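Local coordinates for protein hypothetical NUDIX hydrolase (Listeria monocytogenes, PDB 3SON) that probably hydrolyses nucleoside diphosphate derivatives in the manner of the Nudix family, using a metal site that holds calcium in the crystal, at residues D31-V36 against E112-S117; S120-L125 against S129-L134. One frame throughout, in Å; residues are numbered along the deposited sequence.

Contact 1: residues D31-V36 against E112-S117; sequences DVWQFV and ELRWVS
W33 meets E112 and R114 through the far end of its six-membered ring, and its neighbours in the strand tie the segment to other parts of the fold. CG of W33 lies anti to the carbonyl carbon (chi1 -74°), a torsion that carries the indole over toward 112-117 although its CA is 9.3 Å from the CA of E112. CH2 of W33 is the main touching atom, 3.5 Å from NE of R114 and 3.4 Å above the guanidinium plane, displaced toward the rim of that group. The two side chains cross at about a right angle with planes 53° apart, so this is a tilted contact and not a parallel stack. E112 approaches the ring at its edge, near the ring plane, its CD 3.8 Å from CH2 of W33. It also forms a salt bridge with R114: NE of R114 donates to OE2 of E112 at 3.0 Å, nearly straight at 166°. The acceptor lies in the guanidinium plane, whereas the donor comes from above the carboxylate plane. This bond restrains the rotation of the guanidinium that W33 touches. Beyond W33, OE1 of Q34 accepts from R27 and H110, F35 packs on L9 and I11, and V36 reaches E53 and E57, which bind calcium. Strand 20-27 pairs antiparallel with strands 33-39 and 110-116 and supplies H26, edge-to-face with the W33 ring. The contact therefore spans two strands with a third between them, a surface bridge within the mixed sheet of a Nudix domain.

Contact 2: residues S120-L125 against S129-L134; sequences SAIQLL and SNKTAL. Unlike the reference sequence in segment 120-125: I122 (reference Val).
L134 projects one methyl, CD2, into a hollow on the opposing segment bounded by A121, I122 and L125. The floor is CB of A121, 3.5 Å from CD2 of L134 and tighter than ordinary carbon contact; a residue this small lets the leucine come close to the helix. One wall is CD1 of I122, 3.9 Å from CD2 of L134, and another is CD1 of L125, 4.0 Å from that same CD2. With its CG anti to the backbone N (chi1 180°), L134 extends toward the facing helix. The axes of segments 120-124 and 129-134 approach to 10.0 Å and run at 167°, nearly antiparallel, as in a helical hairpin with a short connection. At the hairpin's turn end, L125 is itself the bump: its CD1 rests on the backbone of N130, while CD2 faces the amide nitrogen ND2. The methylenes of K131 run along the flank of L125, where CG of K131 lies 4.0 Å from CB of L125. Extended beyond CG, the lysine chain brings CE to 3.3 Å from O of L125 and sets NZ beside a water. That water accepts from NZ at 2.7 Å and lies at hydrogen-bonding distance from O of I122 and O of L125, near the C-terminal end of the first helix. L9 and F35 close in on N130 from the sheet side. The chemistry thus divides in two: an apolar, shape-matched interior round L134, and a hydrated side where a lysine, working through one water, may partly offset the partial negative charge expected at the helix's C-terminal end.

In the fold
Following the chain from the N terminus, segment 31-36 comes first; 75 residues, helix 46-58 among them, pass before 112-117 returns and closes contact 1. Contact 2 opens just afterwards and spans only the turn between helices 118-124 and 128-142, so the two stand in series, neither nesting nor crossing. Their centres are 10 Å apart, and they touch directly: NE1 of W33 lies 3.5 Å from CD2 of L124, CG2 of V116 is 3.7 Å from CB of A121, and F35 packs on L125. Contact 1 thus ties strand 33-39 to strand 110-116 across strand 20-27, while contact 2 fixes the helical hairpin laid against the sheet.

Contact 1: residues D31-V36 against E112-S117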
loop_
_atom_site.group_PDB
_atom_site.type_symbol
_atom_site.label_atom_id
_atom_site.label_comp_id
_atom_site.label_asym_id
_atom_site.label_seq_id
_atom_site.Cartn_x
_atom_site.Cartn_y
_atom_site.Cartn_z
ATOM N N ASP A 31 12.808 -8.270 16.022
ATOM C CA ASP A 31 12.915 -9.324 14.994
ATOM C C ASP A 31 12.057 -8.929 13.757
ATOM O O ASP A 31 10.959 -9.450 13.549
ATOM C CB ASP A 31 12.522 -10.691 15.554
ATOM C CG ASP A 31 12.838 -11.861 14.589
ATOM O OD1 ASP A 31 13.608 -11.678 13.600
ATOM O OD2 ASP A 31 12.322 -12.980 14.830
ATOM N N VAL A 32 12.578 -8.000 12.970
ATOM C CA VAL A 32 11.857 -7.351 11.893
ATOM C C VAL A 32 12.816 -7.203 10.720
ATOM O O VAL A 32 13.901 -6.761 10.913
ATOM C CB VAL A 32 11.394 -5.921 12.362
ATOM C CG1 VAL A 32 11.086 -5.011 11.186
ATOM C CG2 VAL A 32 10.210 -5.994 13.295
ATOM N N TRP A 33 12.372 -7.578 9.503
ATOM C CA TRP A 33 13.185 -7.470 8.303
ATOM C C TRP A 33 12.524 -6.389 7.479
ATOM O O TRP A 33 11.278 -6.314 7.406
ATOM C CB TRP A 33 13.134 -8.769 7.522
ATOM C CG TRP A 33 13.898 -9.890 8.091
ATOM C CD1 TRP A 33 13.445 -10.872 8.967
ATOM C CD2 TRP A 33 15.307 -10.154 7.909
ATOM N NE1 TRP A 33 14.455 -11.717 9.293
ATOM C CE2 TRP A 33 15.605 -11.328 8.709
ATOM C CE3 TRP A 33 16.336 -9.536 7.206
ATOM C CZ2 TRP A 33 16.874 -11.882 8.771
ATOM C CZ3 TRP A 33 17.611 -10.112 7.253
ATOM C CH2 TRP A 33 17.868 -11.269 8.040
ATOM N N GLN A 34 13.322 -5.479 6.955
ATOM C CA GLN A 34 12.819 -4.348 6.164
ATOM C C GLN A 34 13.821 -3.894 5.093
ATOM O O GLN A 34 14.999 -4.331 5.024
ATOM C CB GLN A 34 12.500 -3.117 7.076
ATOM C CG GLN A 34 13.768 -2.570 7.792
ATOM C CD GLN A 34 13.534 -1.549 8.903
ATOM O OE1 GLN A 34 14.487 -1.230 9.646
ATOM N NE2 GLN A 34 12.323 -0.945 8.959
ATOM N N PHE A 35 13.354 -2.987 4.250
ATOM C CA PHE A 35 14.197 -2.300 3.293
ATOM C C PHE A 35 14.696 -0.957 3.859
ATOM O O PHE A 35 14.461 -0.670 5.034
ATOM C CB PHE A 35 13.449 -2.113 1.962
ATOM C CG PHE A 35 13.096 -3.415 1.258
ATOM C CD1 PHE A 35 14.058 -4.324 0.931
ATOM C CD2 PHE A 35 11.777 -3.663 0.800
ATOM C CE1 PHE A 35 13.722 -5.503 0.225
ATOM C CE2 PHE A 35 11.422 -4.846 0.155
ATOM C CZ PHE A 35 12.396 -5.772 -0.141
ATOM N N VAL A 36 15.511 -0.254 3.074
ATOM C CA VAL A 36 15.950 1.082 3.392
ATOM C C VAL A 36 14.691 1.950 3.461
ATOM O O VAL A 36 13.819 1.872 2.600
ATOM C CB VAL A 36 16.961 1.603 2.343
ATOM C CG1 VAL A 36 17.205 3.121 2.445
ATOM C CG2 VAL A 36 18.254 0.876 2.418
ATOM N N GLU A 112 22.038 -7.082 10.348
ATOM C CA GLU A 112 22.384 -7.931 9.237
ATOM C C GLU A 112 21.774 -7.347 7.964
ATOM O O GLU A 112 20.638 -6.892 7.970
ATOM C CB GLU A 112 21.892 -9.393 9.510
ATOM C CG GLU A 112 21.941 -10.312 8.284
ATOM C CD GLU A 112 21.595 -11.726 8.555
ATOM O OE1 GLU A 112 21.341 -12.099 9.728
ATOM O OE2 GLU A 112 21.636 -12.539 7.590
ATOM N N LEU A 113 22.554 -7.410 6.864
ATOM C CA LEU A 113 22.036 -7.299 5.502
ATOM C C LEU A 113 22.120 -8.750 4.962
ATOM O O LEU A 113 23.195 -9.375 5.070
ATOM C CB LEU A 113 22.930 -6.446 4.633
ATOM C CG LEU A 113 22.620 -6.296 3.103
ATOM C CD1 LEU A 113 21.302 -5.611 2.873
ATOM C CD2 LEU A 113 23.731 -5.637 2.279
ATOM N N ARG A 114 21.001 -9.288 4.483
ATOM C CA ARG A 114 20.977 -10.581 3.861
ATOM C C ARG A 114 20.543 -10.478 2.397
ATOM O O ARG A 114 19.540 -9.835 2.062
ATOM C CB ARG A 114 20.041 -11.500 4.668
ATOM C CG ARG A 114 20.157 -12.977 4.294
ATOM C CD ARG A 114 19.021 -13.740 4.968
ATOM N NE ARG A 114 19.317 -14.018 6.376
ATOM C CZ ARG A 114 18.538 -14.711 7.210
ATOM N NH1 ARG A 114 17.393 -15.252 6.811
ATOM N NH2 ARG A 114 18.928 -14.914 8.471
ATOM N N TRP A 115 21.337 -11.103 1.538
ATOM C CA TRP A 115 21.107 -11.154 0.095
ATOM C C TRP A 115 20.373 -12.452 -0.178
ATOM O O TRP A 115 20.897 -13.564 0.101
ATOM C CB TRP A 115 22.454 -11.171 -0.618
ATOM C CG TRP A 115 23.136 -9.874 -0.576
ATOM C CD1 TRP A 115 24.294 -9.549 0.079
ATOM C CD2 TRP A 115 22.687 -8.651 -1.191
ATOM N NE1 TRP A 115 24.595 -8.214 -0.082
ATOM C CE2 TRP A 115 23.644 -7.627 -0.832
ATOM C CE3 TRP A 115 21.584 -8.298 -1.960
ATOM C CZ2 TRP A 115 23.508 -6.301 -1.243
ATOM C CZ3 TRP A 115 21.443 -6.960 -2.328
ATOM C CH2 TRP A 115 22.413 -6.000 -2.025
ATOM N N VAL A 116 19.116 -12.341 -0.623
ATOM C CA VAL A 116 18.205 -13.471 -0.700
ATOM C C VAL A 116 17.480 -13.482 -2.043
ATOM O O VAL A 116 17.401 -12.480 -2.731
ATOM C CB VAL A 116 17.156 -13.385 0.440
ATOM C CG1 VAL A 116 17.857 -13.473 1.801
ATOM C CG2 VAL A 116 16.370 -12.067 0.353
ATOM N N SER A 117 16.913 -14.631 -2.402
ATOM C CA SER A 117 16.148 -14.712 -3.621
ATOM C C SER A 117 14.837 -13.940 -3.463
ATOM O O SER A 117 14.433 -13.589 -2.375
ATOM C CB SER A 117 15.789 -16.149 -3.933
ATOM O OG SER A 117 14.880 -16.610 -2.965
#

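Contact 2: residues S120-L125 against S129-L134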
loop_
_atom_site.group_PDB
_atom_site.type_symbol
_atom_site.label_atom_id
_atom_site.label_comp_id
_atom_site.label_asym_id
_atom_site.label_seq_id
_atom_site.Cartn_x
_atom_site.Cartn_y
_atom_site.Cartn_z
ATOM N N SER A 120 12.533 -15.773 -1.174
ATOM C CA SER A 120 12.978 -15.728 0.214
ATOM C C SER A 120 12.700 -14.386 0.829
ATOM O O SER A 120 12.191 -14.315 1.929
ATOM C CB SER A 120 14.455 -16.086 0.346
ATOM O OG SER A 120 14.634 -17.454 -0.022
ATOM N N ALA A 121 12.886 -13.325 0.016
ATOM C CA ALA A 121 12.611 -11.944 0.459
ATOM C C ALA A 121 11.123 -11.760 0.810
ATOM O O ALA A 121 10.792 -11.140 1.835
ATOM C CB ALA A 121 13.029 -10.978 -0.644
ATOM N N ILE A 122 10.225 -12.297 -0.044
ATOM C CA ILE A 122 8.748 -12.243 0.214
ATOM C C ILE A 122 8.341 -12.872 1.546
ATOM O O ILE A 122 7.510 -12.298 2.248
ATOM C CB ILE A 122 7.922 -12.875 -0.940
ATOM C CG1 ILE A 122 8.168 -12.123 -2.239
ATOM C CG2 ILE A 122 6.450 -12.934 -0.528
ATOM C CD1 ILE A 122 7.441 -10.774 -2.330
ATOM N N GLN A 123 9.005 -13.993 1.916
ATOM C CA GLN A 123 8.810 -14.674 3.185
ATOM C C GLN A 123 9.276 -13.874 4.420
ATOM O O GLN A 123 8.658 -13.951 5.512
ATOM C CB GLN A 123 9.511 -16.058 3.155
ATOM C CG GLN A 123 8.812 -17.078 2.279
ATOM C CD GLN A 123 7.415 -17.353 2.784
ATOM O OE1 GLN A 123 7.234 -17.742 3.936
ATOM N NE2 GLN A 123 6.408 -17.119 1.931
ATOM N N LEU A 124 10.329 -13.081 4.247
ATOM C CA LEU A 124 10.896 -12.237 5.325
ATOM C C LEU A 124 10.047 -11.012 5.584
ATOM O O LEU A 124 9.957 -10.540 6.718
ATOM C CB LEU A 124 12.335 -11.804 4.957
ATOM C CG LEU A 124 13.476 -12.844 5.034
ATOM C CD1 LEU A 124 14.846 -12.360 4.589
ATOM C CD2 LEU A 124 13.561 -13.514 6.396
ATOM N N LEU A 125 9.499 -10.418 4.521
ATOM C CA LEU A 125 8.719 -9.165 4.616
ATOM C C LEU A 125 7.367 -9.219 5.381
ATOM O O LEU A 125 6.679 -10.248 5.361
ATOM C CB LEU A 125 8.497 -8.672 3.180
ATOM C CG LEU A 125 9.816 -8.232 2.498
ATOM C CD1 LEU A 125 9.557 -7.902 1.020
ATOM C CD2 LEU A 125 10.440 -7.035 3.213
ATOM N N SER A 129 2.768 -3.416 1.063
ATOM C CA SER A 129 3.431 -2.366 0.273
ATOM C C SER A 129 4.872 -2.724 -0.213
ATOM O O SER A 129 5.280 -2.489 -1.361
ATOM C CB SER A 129 3.421 -1.029 1.029
ATOM O OG SER A 129 4.463 -0.919 1.989
ATOM N N ASN A 130 5.645 -3.316 0.666
ATOM C CA ASN A 130 6.988 -3.782 0.336
ATOM C C ASN A 130 7.056 -5.000 -0.617
ATOM O O ASN A 130 7.876 -5.016 -1.560
ATOM C CB ASN A 130 7.701 -4.164 1.617
ATOM C CG ASN A 130 7.810 -3.041 2.618
ATOM O OD1 ASN A 130 7.258 -1.890 2.469
ATOM N ND2 ASN A 130 8.512 -3.367 3.696
ATOM N N LYS A 131 6.154 -5.939 -0.432
ATOM C CA LYS A 131 5.992 -7.063 -1.271
ATOM C C LYS A 131 5.608 -6.631 -2.661
ATOM O O LYS A 131 6.102 -7.213 -3.663
ATOM C CB LYS A 131 4.950 -7.986 -0.652
ATOM C CG LYS A 131 5.419 -8.512 0.707
ATOM C CD LYS A 131 4.463 -9.580 1.185
ATOM C CE LYS A 131 4.805 -10.035 2.598
ATOM N NZ LYS A 131 3.804 -11.006 3.132
ATOM N N THR A 132 4.690 -5.658 -2.745
ATOM C CA THR A 132 4.250 -5.136 -4.027
ATOM C C THR A 132 5.395 -4.456 -4.777
ATOM O O THR A 132 5.608 -4.763 -5.970
ATOM C CB THR A 132 3.058 -4.208 -3.899
ATOM O OG1 THR A 132 1.951 -4.972 -3.388
ATOM C CG2 THR A 132 2.668 -3.578 -5.296
ATOM N N ALA A 133 6.138 -3.582 -4.103
ATOM C CA ALA A 133 7.344 -2.951 -4.687
ATOM C C ALA A 133 8.393 -4.006 -5.174
ATOM O O ALA A 133 8.980 -3.928 -6.328
ATOM C CB ALA A 133 7.959 -1.925 -3.689
ATOM N N LEU A 134 8.532 -5.062 -4.400
ATOM C CA LEU A 134 9.527 -6.079 -4.717
ATOM C C LEU A 134 9.083 -6.858 -5.948
ATOM O O LEU A 134 9.889 -7.140 -6.802
ATOM C CB LEU A 134 9.759 -7.015 -3.524
ATOM C CG LEU A 134 10.790 -8.111 -3.793
ATOM C CD1 LEU A 134 12.111 -7.479 -4.093
ATOM C CD2 LEU A 134 10.925 -9.055 -2.599
HETATM O O HOH W 1 5.475 -12.856 4.240
#